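Local coordinates for putative tryptophan halogenase (Xanthomonas campestris pv. campestris, PDB 6Y1W), which is thought to be a flavin-dependent halogenase, probably binding FAD and belonging to the tryptophan halogenase family, although this structure holds the cofactor-free protein, at residues F391-Y396 with D417-R422; E424-S429 with S444-M449. All coordinates share one frame; numbering follows the deposited sequence. Where two conformers were deposited one is given.

Contact 1: F391-Y396 with D417-R422; sequences FVILHY and DSLRHR
Leu394, one of two residues that meet Leu419, also places CD2 over one face of the Phe391 ring, 4.2 Å above its plane and offset toward the rim. This ring belongs to the same helix, stacks with Phe440 and meets Trp445 edge-to-face, but takes no direct part in the contact with 417-422. The contact itself is aliphatic and rests on a single side chain, Leu419, set against two consecutive residues of 391-396. Its two methyls divide the work. CD2 reaches CG2 of Ile393 at 3.6 Å and also lies against the backbone, 3.9 Å from Leu394 N. CD1 takes the next residue along, reaching Leu394 CB at 4.1 Å. Leu419 gets there because its CG stands anti to its own backbone N (chi1 171°), which carries the two methyls across to Ile393 and Leu394. With chi1 at -67°, Ile393 CG1 lies beside the backbone N, which leaves CG2 anti to it, and CG2 does the touching. The Ile393 and Leu419 chains meet at a slant. Leu394 and Leu419 have the nearest CA atoms, 7.4 Å apart, so the helices are close-packed here, yet the segments bury just 131 Å² in total: a small, one-against-two van der Waals joint with all three residues buried. A polar link lies beside it, where Ser418 OG is hydrogen-bonded to Asp390. In the fold, helix 371-397 is thus joined to the start of helix 417-429, while Val448 of helix 442-451 packs on Phe391, Leu394 and His395, and Ile393 rests against Trp243 from a loop.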
ATOM      1  N   PHE A 391       5.282 -13.745   8.790  1.00 16.38           N
ATOM      2  CA  PHE A 391       4.146 -13.937   9.675  1.00 14.52           C
ATOM      3  C   PHE A 391       4.037 -15.395  10.128  1.00 13.94           C
ATOM      4  O   PHE A 391       3.621 -15.670  11.268  1.00 14.22           O
ATOM      5  CB  PHE A 391       2.861 -13.489   8.958  1.00 12.77           C
ATOM      6  CG  PHE A 391       1.739 -13.113   9.923  1.00 12.75           C
ATOM      7  CD1 PHE A 391       1.634 -11.811  10.396  1.00 14.52           C
ATOM      8  CD2 PHE A 391       0.804 -14.067  10.343  1.00 15.66           C
ATOM      9  CE1 PHE A 391       0.606 -11.466  11.294  1.00 19.65           C
ATOM     10  CE2 PHE A 391      -0.209 -13.736  11.215  1.00 13.72           C
ATOM     11  CZ  PHE A 391      -0.322 -12.435  11.696  1.00 14.32           C
ATOM     12  N   VAL A 392       4.383 -16.341   9.246  1.00 13.77           N
ATOM     13  CA  VAL A 392       4.415 -17.744   9.628  1.00 15.52           C
ATOM     14  C   VAL A 392       5.505 -17.967  10.664  1.00 13.33           C
ATOM     15  O   VAL A 392       5.278 -18.621  11.692  1.00 14.85           O
ATOM     16  CB  VAL A 392       4.602 -18.614   8.376  1.00 13.11           C
ATOM     17  CG1 VAL A 392       4.872 -20.106   8.742  1.00 14.24           C
ATOM     18  CG2 VAL A 392       3.378 -18.460   7.435  1.00 15.60           C
ATOM     19  N   ILE A 393       6.681 -17.359  10.447  1.00 15.92           N
ATOM     20  CA  ILE A 393       7.762 -17.475  11.435  1.00 14.43           C
ATOM     21  C   ILE A 393       7.336 -16.923  12.781  1.00 14.72           C
ATOM     22  O   ILE A 393       7.645 -17.508  13.842  1.00 15.85           O
ATOM     23  CB  ILE A 393       9.019 -16.755  10.932  1.00 12.45           C
ATOM     24  CG1 ILE A 393       9.575 -17.477   9.712  1.00 14.87           C
ATOM     25  CG2 ILE A 393      10.112 -16.785  12.013  1.00 14.71           C
ATOM     26  CD1 ILE A 393      10.639 -16.666   8.955  1.00 14.53           C
ATOM     27  N   LEU A 394       6.598 -15.809  12.769  1.00 12.06           N
ATOM     28  CA  LEU A 394       6.105 -15.225  14.006  1.00 13.19           C
ATOM     29  C   LEU A 394       5.368 -16.242  14.876  1.00 19.09           C
ATOM     30  O   LEU A 394       5.541 -16.262  16.102  1.00 14.52           O
ATOM     31  CB  LEU A 394       5.192 -14.055  13.650  1.00 13.73           C
ATOM     32  CG  LEU A 394       4.382 -13.489  14.790  1.00 15.14           C
ATOM     33  CD1 LEU A 394       5.265 -12.865  15.900  1.00 18.95           C
ATOM     34  CD2 LEU A 394       3.424 -12.449  14.250  1.00 17.63           C
ATOM     35  N   HIS A 395       4.567 -17.117  14.258  1.00 13.40           N
ATOM     36  CA  HIS A 395       3.796 -18.080  15.051  1.00 13.02           C
ATOM     37  C   HIS A 395       4.694 -19.017  15.857  1.00 12.78           C
ATOM     38  O   HIS A 395       4.320 -19.419  16.964  1.00 14.63           O
ATOM     39  CB  HIS A 395       2.885 -18.887  14.126  1.00 13.98           C
ATOM     40  CG  HIS A 395       1.557 -18.235  13.876  1.00 14.26           C
ATOM     41  ND1 HIS A 395       0.667 -17.968  14.902  1.00 13.96           N
ATOM     42  CD2 HIS A 395       0.970 -17.796  12.731  1.00 12.59           C
ATOM     43  CE1 HIS A 395      -0.422 -17.402  14.396  1.00 15.59           C
ATOM     44  NE2 HIS A 395      -0.271 -17.295  13.083  1.00 12.91           N
ATOM     45  N   TYR A 396       5.853 -19.389  15.312  1.00 13.62           N
ATOM     46  CA  TYR A 396       6.761 -20.303  15.996  1.00 13.40           C
ATOM     47  C   TYR A 396       7.685 -19.572  16.956  1.00 17.76           C
ATOM     48  O   TYR A 396       8.051 -20.140  17.996  1.00 14.56           O
ATOM     49  CB  TYR A 396       7.606 -21.081  14.979  1.00 13.50           C
ATOM     50  CG  TYR A 396       6.814 -22.159  14.286  1.00 13.99           C
ATOM     51  CD1 TYR A 396       6.560 -23.358  14.922  1.00 15.05           C
ATOM     52  CD2 TYR A 396       6.327 -21.983  12.981  1.00 13.94           C
ATOM     53  CE1 TYR A 396       5.850 -24.382  14.303  1.00 15.87           C
ATOM     54  CE2 TYR A 396       5.595 -23.011  12.366  1.00 14.64           C
ATOM     55  CZ  TYR A 396       5.380 -24.201  13.034  1.00 17.87           C
ATOM     56  OH  TYR A 396       4.691 -25.241  12.465  1.00 14.68           O
ATOM     57  N   ASP A 417      15.585  -9.975   9.936  1.00 18.79           N
ATOM     58  CA  ASP A 417      15.557  -8.637  10.500  1.00 17.21           C
ATOM     59  C   ASP A 417      14.204  -7.971  10.289  1.00 17.14           C
ATOM     60  O   ASP A 417      13.764  -7.160  11.125  1.00 18.88           O
ATOM     61  CB  ASP A 417      16.648  -7.776   9.833  1.00 20.92           C
ATOM     62  CG  ASP A 417      18.057  -8.125  10.324  1.00 39.67           C
ATOM     63  OD1 ASP A 417      18.191  -8.637  11.456  1.00 35.27           O
ATOM     64  OD2 ASP A 417      19.025  -7.869   9.583  1.00 41.47           O
ATOM     65  N   SER A 418      13.551  -8.279   9.165  1.00 17.77           N
ATOM     66  CA  SER A 418      12.249  -7.678   8.867  1.00 17.27           C
ATOM     67  C   SER A 418      11.224  -8.066   9.930  1.00 20.96           C
ATOM     68  O   SER A 418      10.416  -7.233  10.355  1.00 26.76           O
ATOM     69  CB  SER A 418      11.780  -8.101   7.460  1.00 20.87           C
ATOM     70  OG  SER A 418      11.823  -9.527   7.235  1.00 23.14           O
ATOM     71  N   LEU A 419      11.264  -9.322  10.391  1.00 18.04           N
ATOM     72  CA  LEU A 419      10.338  -9.734  11.445  1.00 14.78           C
ATOM     73  C   LEU A 419      10.758  -9.182  12.803  1.00 14.34           C
ATOM     74  O   LEU A 419       9.913  -8.763  13.598  1.00 16.55           O
ATOM     75  CB  LEU A 419      10.233 -11.272  11.502  1.00 13.60           C
ATOM     76  CG  LEU A 419       9.457 -11.779  12.725  1.00 16.42           C
ATOM     77  CD1 LEU A 419       7.991 -11.283  12.647  1.00 14.83           C
ATOM     78  CD2 LEU A 419       9.523 -13.299  12.737  1.00 17.05           C
ATOM     79  N   ARG A 420      12.066  -9.207  13.093  1.00 19.62           N
ATOM     80  CA  ARG A 420      12.527  -8.680  14.375  1.00 17.70           C
ATOM     81  C   ARG A 420      12.068  -7.240  14.566  1.00 16.55           C
ATOM     82  O   ARG A 420      11.619  -6.858  15.654  1.00 19.53           O
ATOM     83  CB  ARG A 420      14.053  -8.779  14.467  1.00 18.82           C
ATOM     84  CG  ARG A 420      14.622  -8.235  15.788  1.00 29.54           C
ATOM     85  CD  ARG A 420      16.127  -8.525  15.910  1.00 29.72           C
ATOM     86  NE  ARG A 420      16.373  -9.962  15.939  1.00 40.49           N
ATOM     87  CZ  ARG A 420      16.308 -10.697  17.049  1.00 47.72           C
ATOM     88  NH1 ARG A 420      16.017 -10.114  18.206  1.00 58.70           N
ATOM     89  NH2 ARG A 420      16.531 -12.005  17.010  1.00 35.91           N
ATOM     90  N   HIS A 421      12.194  -6.413  13.524  1.00 20.11           N
ATOM     91  CA  HIS A 421      11.772  -5.023  13.651  1.00 20.39           C
ATOM     92  C   HIS A 421      10.287  -4.912  13.980  1.00 16.16           C
ATOM     93  O   HIS A 421       9.895  -4.121  14.856  1.00 21.66           O
ATOM     94  CB  HIS A 421      12.101  -4.249  12.364  1.00 20.05           C
ATOM     95  CG  HIS A 421      11.562  -2.844  12.357  1.00 19.65           C
ATOM     96  ND1 HIS A 421      12.154  -1.814  13.062  1.00 26.29           N
ATOM     97  CD2 HIS A 421      10.487  -2.302  11.728  1.00 21.64           C
ATOM     98  CE1 HIS A 421      11.464  -0.700  12.870  1.00 24.58           C
ATOM     99  NE2 HIS A 421      10.445  -0.971  12.068  1.00 25.01           N
ATOM    100  N   ARG A 422       9.435  -5.727  13.337  1.00 15.77           N
ATOM    101  CA  ARG A 422       8.012  -5.663  13.651  1.00 17.81           C
ATOM    102  C   ARG A 422       7.731  -6.103  15.084  1.00 15.46           C
ATOM    103  O   ARG A 422       6.945  -5.467  15.794  1.00 17.97           O
ATOM    104  CB  ARG A 422       7.201  -6.534  12.672  1.00 19.07           C
ATOM    105  CG  ARG A 422       7.343  -6.092  11.168  1.00 27.43           C
ATOM    106  CD  ARG A 422       6.082  -5.382  10.694  1.00 33.19           C
ATOM    107  NE  ARG A 422       5.808  -5.574   9.280  1.00 42.03           N
ATOM    108  CZ  ARG A 422       4.667  -5.261   8.676  1.00 31.62           C
ATOM    109  NH1 ARG A 422       3.656  -4.722   9.323  1.00 25.28           N
ATOM    110  NH2 ARG A 422       4.541  -5.498   7.390  1.00 54.88           N
TER

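Contact 2: E424-S429 with S444-M449; sequences ELFRQS and SWIQVM. With BUD ((2S,3S)-butane-2,3-diol), chain H.
A Met-aromatic contact between Met449 and Phe426 joins helix 442-451 to helix 417-429. The evidence is Met449 SD, 4.9 Å from the centroid of the Phe426 ring and 47° off its normal, an oblique approach. The sulfur is only part of the interface, because the methionine meets the phenylalanine along much of its length. Near its root, Met449 CB lies 3.6 Å from Phe426 CD2. Farther out, CE comes to 3.4 Å from Phe426 CB and 3.6 Å from Phe426 CG. The two side chains therefore run past each other in opposite directions, with the methyl end of Met449 at the root of Phe426 and the CD2-CE2 side of the ring against Met449 CB. A bend at the thioether of Met449 (chi3 -76°) turns the methyl to that position, while Phe426 holds CG anti to its backbone N (chi1 -167°), sending the ring across to the partner helix. At the ring's far end, Phe426 CZ is a looser 4.4 Å from Ile446 CG2. The joint is wholly apolar and buries 182 Å², with Phe426 and Met449 supplying most of it. At the other end of 444-449, Ser444 OG makes a short hydrogen bond of 2.5 Å to O2 of the bound butanediol, so helix 442-451 helps line its pocket. The same hydroxyl is hydrogen-bonded to His106 NE2, and Ala441, just ahead of the helix, adds its N to the diol. Val432 and Pro456, from loops, pack on Phe426, while Val448 sets the helix against Tyr104 and His106 of strand 102-107.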
ATOM      1  N   GLU A 424       9.779  -5.978  17.689  1.00 18.08           N
ATOM      2  CA  GLU A 424      10.310  -4.971  18.612  0.53 18.86           C
ATOM      3  C   GLU A 424       9.439  -3.717  18.635  1.00 22.45           C
ATOM      4  O   GLU A 424       9.217  -3.125  19.694  1.00 18.44           O
ATOM      5  CB  GLU A 424      11.766  -4.652  18.239  0.53 21.06           C
ATOM      6  CG  GLU A 424      12.722  -5.779  18.681  0.53 21.53           C
ATOM      7  CD  GLU A 424      14.172  -5.624  18.238  0.53 37.58           C
ATOM      8  OE1 GLU A 424      14.541  -4.578  17.656  0.53 31.93           O
ATOM      9  OE2 GLU A 424      14.949  -6.578  18.482  0.53 29.43           O
ATOM     10  N   LEU A 425       8.923  -3.301  17.484  1.00 17.00           N
ATOM     11  CA  LEU A 425       7.996  -2.176  17.463  1.00 20.14           C
ATOM     12  C   LEU A 425       6.797  -2.434  18.365  1.00 18.97           C
ATOM     13  O   LEU A 425       6.350  -1.551  19.107  1.00 17.66           O
ATOM     14  CB  LEU A 425       7.545  -1.929  16.021  1.00 22.31           C
ATOM     15  CG  LEU A 425       6.865  -0.615  15.719  1.00 28.41           C
ATOM     16  CD1 LEU A 425       7.812   0.568  15.953  1.00 25.46           C
ATOM     17  CD2 LEU A 425       6.399  -0.673  14.270  1.00 24.91           C
ATOM     18  N   PHE A 426       6.227  -3.629  18.289  1.00 16.77           N
ATOM     19  CA  PHE A 426       5.069  -3.924  19.117  1.00 16.87           C
ATOM     20  C   PHE A 426       5.480  -4.049  20.592  1.00 16.56           C
ATOM     21  O   PHE A 426       4.789  -3.538  21.467  1.00 17.74           O
ATOM     22  CB  PHE A 426       4.381  -5.206  18.629  1.00 16.25           C
ATOM     23  CG  PHE A 426       3.020  -5.411  19.224  1.00 17.37           C
ATOM     24  CD1 PHE A 426       1.977  -4.549  18.914  1.00 21.97           C
ATOM     25  CD2 PHE A 426       2.815  -6.400  20.178  1.00 18.25           C
ATOM     26  CE1 PHE A 426       0.690  -4.714  19.505  1.00 17.72           C
ATOM     27  CE2 PHE A 426       1.549  -6.579  20.772  1.00 16.97           C
ATOM     28  CZ  PHE A 426       0.482  -5.725  20.420  1.00 17.71           C
ATOM     29  N   ARG A 427       6.579  -4.748  20.868  1.00 17.70           N
ATOM     30  CA  ARG A 427       7.013  -4.919  22.253  0.51 19.05           C
ATOM     31  C   ARG A 427       7.326  -3.576  22.915  1.00 19.47           C
ATOM     32  O   ARG A 427       7.054  -3.382  24.108  1.00 19.33           O
ATOM     33  CB  ARG A 427       8.220  -5.857  22.306  0.51 21.15           C
ATOM     34  CG  ARG A 427       8.959  -5.859  23.640  0.51 21.10           C
ATOM     35  CD  ARG A 427       8.111  -6.467  24.735  0.51 20.88           C
ATOM     36  NE  ARG A 427       8.927  -6.913  25.863  0.51 32.81           N
ATOM     37  CZ  ARG A 427       8.500  -7.013  27.120  0.51 32.00           C
ATOM     38  NH1 ARG A 427       7.250  -6.708  27.445  0.51 17.70           N
ATOM     39  NH2 ARG A 427       9.336  -7.435  28.061  0.51 42.04           N
ATOM     40  N   GLN A 428       7.878  -2.617  22.166  1.00 16.60           N
ATOM     41  CA  GLN A 428       8.284  -1.384  22.835  0.55 18.52           C
ATOM     42  C   GLN A 428       7.122  -0.414  22.997  1.00 21.53           C
ATOM     43  O   GLN A 428       6.975   0.195  24.060  1.00 23.65           O
ATOM     44  CB  GLN A 428       9.434  -0.732  22.073  0.55 19.53           C
ATOM     45  CG  GLN A 428      10.712  -1.545  22.151  0.55 15.77           C
ATOM     46  CD  GLN A 428      11.106  -1.888  23.573  0.55 22.07           C
ATOM     47  OE1 GLN A 428      11.123  -3.046  23.958  0.55 20.79           O
ATOM     48  NE2 GLN A 428      11.445  -0.878  24.346  0.55 24.56           N
ATOM     49  N   SER A 429       6.279  -0.255  21.959  1.00 15.97           N
ATOM     50  CA  SER A 429       5.303   0.817  21.906  0.58 19.60           C
ATOM     51  C   SER A 429       3.904   0.389  21.490  1.00 16.39           C
ATOM     52  O   SER A 429       3.049   1.252  21.311  1.00 18.55           O
ATOM     53  CB  SER A 429       5.782   1.909  20.933  0.58 29.50           C
ATOM     54  OG  SER A 429       6.108   1.338  19.675  0.58 25.72           O
ATOM     55  N   SER A 444      -4.234  -8.328  12.239  1.00 15.11           N
ATOM     56  CA  SER A 444      -3.624  -9.656  12.314  1.00 14.50           C
ATOM     57  C   SER A 444      -2.350  -9.620  13.140  1.00 15.23           C
ATOM     58  O   SER A 444      -2.162 -10.457  14.035  1.00 15.53           O
ATOM     59  CB  SER A 444      -3.301 -10.166  10.908  1.00 16.98           C
ATOM     60  OG  SER A 444      -4.499 -10.561  10.251  1.00 16.71           O
ATOM     61  N   TRP A 445      -1.462  -8.653  12.847  1.00 14.52           N
ATOM     62  CA  TRP A 445      -0.238  -8.488  13.641  1.00 14.45           C
ATOM     63  C   TRP A 445      -0.575  -8.303  15.124  1.00 16.29           C
ATOM     64  O   TRP A 445       0.080  -8.896  16.003  1.00 16.24           O
ATOM     65  CB  TRP A 445       0.563  -7.266  13.144  1.00 16.37           C
ATOM     66  CG  TRP A 445       1.294  -7.488  11.870  1.00 14.74           C
ATOM     67  CD1 TRP A 445       0.937  -7.015  10.630  1.00 19.95           C
ATOM     68  CD2 TRP A 445       2.526  -8.207  11.685  1.00 14.27           C
ATOM     69  NE1 TRP A 445       1.858  -7.401   9.698  1.00 21.04           N
ATOM     70  CE2 TRP A 445       2.837  -8.147  10.306  1.00 21.17           C
ATOM     71  CE3 TRP A 445       3.384  -8.901  12.549  1.00 16.77           C
ATOM     72  CZ2 TRP A 445       3.985  -8.746   9.765  1.00 20.74           C
ATOM     73  CZ3 TRP A 445       4.522  -9.511  12.012  1.00 17.54           C
ATOM     74  CH2 TRP A 445       4.814  -9.426  10.627  1.00 19.69           C
ATOM     75  N   ILE A 446      -1.593  -7.480  15.419  1.00 15.78           N
ATOM     76  CA  ILE A 446      -1.956  -7.211  16.812  1.00 16.27           C
ATOM     77  C   ILE A 446      -2.518  -8.462  17.467  1.00 18.35           C
ATOM     78  O   ILE A 446      -2.072  -8.867  18.539  1.00 15.81           O
ATOM     79  CB  ILE A 446      -2.971  -6.057  16.914  1.00 14.48           C
ATOM     80  CG1 ILE A 446      -2.417  -4.769  16.314  1.00 16.43           C
ATOM     81  CG2 ILE A 446      -3.440  -5.862  18.367  1.00 18.02           C
ATOM     82  CD1 ILE A 446      -3.521  -3.740  16.062  1.00 18.81           C
ATOM     83  N   GLN A 447      -3.497  -9.111  16.828  1.00 14.05           N
ATOM     84  CA  GLN A 447      -4.102 -10.280  17.470  1.00 13.64           C
ATOM     85  C   GLN A 447      -3.071 -11.380  17.709  1.00 14.48           C
ATOM     86  O   GLN A 447      -3.068 -12.027  18.769  1.00 16.61           O
ATOM     87  CB  GLN A 447      -5.268 -10.823  16.644  1.00 14.72           C
ATOM     88  CG  GLN A 447      -6.522  -9.938  16.643  1.00 14.19           C
ATOM     89  CD  GLN A 447      -7.689 -10.694  15.991  1.00 19.21           C
ATOM     90  OE1 GLN A 447      -7.485 -11.715  15.398  1.00 17.89           O
ATOM     91  NE2 GLN A 447      -8.900 -10.168  16.115  1.00 20.27           N
ATOM     92  N   VAL A 448      -2.205 -11.638  16.730  1.00 13.44           N
ATOM     93  CA  VAL A 448      -1.257 -12.731  16.905  1.00 13.19           C
ATOM     94  C   VAL A 448      -0.160 -12.358  17.904  1.00 14.51           C
ATOM     95  O   VAL A 448       0.233 -13.191  18.734  1.00 16.45           O
ATOM     96  CB  VAL A 448      -0.688 -13.140  15.541  1.00 12.55           C
ATOM     97  CG1 VAL A 448       0.425 -14.123  15.701  1.00 13.55           C
ATOM     98  CG2 VAL A 448      -1.855 -13.772  14.736  1.00 14.38           C
ATOM     99  N   MET A 449       0.378 -11.131  17.838  1.00 14.93           N
ATOM    100  CA  MET A 449       1.432 -10.811  18.812  1.00 16.19           C
ATOM    101  C   MET A 449       0.879 -10.725  20.233  1.00 17.90           C
ATOM    102  O   MET A 449       1.494 -11.264  21.166  1.00 15.43           O
ATOM    103  CB  MET A 449       2.179  -9.536  18.428  1.00 16.83           C
ATOM    104  CG  MET A 449       3.046  -9.829  17.215  1.00 15.84           C
ATOM    105  SD  MET A 449       4.262  -8.512  16.880  1.00 17.45           S
ATOM    106  CE  MET A 449       3.202  -7.266  16.171  1.00 16.47           C
TER
HETATM  107  C1  BUD H 606      -6.248 -12.925   5.748  0.92 20.64           C
HETATM  108  O1  BUD H 606      -5.287 -12.947   7.919  0.92 21.01           O
HETATM  109  C2  BUD H 606      -5.310 -12.209   6.720  0.92 26.31           C
HETATM  110  O2  BUD H 606      -4.948 -10.033   7.810  0.92 23.44           O
HETATM  111  C3  BUD H 606      -5.822 -10.789   6.985  0.92 24.67           C
HETATM  112  C4  BUD H 606      -5.989 -10.067   5.642  0.92 25.63           C

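In the fold
Contact 1 closes before contact 2 opens, so the two come in series along the chain, with their centres 10 Å apart. They share helix 417-429: its first half meets helix 371-397 in contact 1, and its last turns meet helix 442-451 in contact 2. The outer two helices also touch directly, with Phe391 CZ 3.6 Å from Ser444 O, which makes a three-helix cluster in which each helix packs on the other two. Helix 417-429 also faces the second subunit, through His421, which is hydrogen-bonded to Glu376 of that subunit. On helix 371-397, His395 is hydrogen-bonded to Glu347, a predicted tryptophan-binding residue, so the cluster lies between the subunit interface and the probable substrate region.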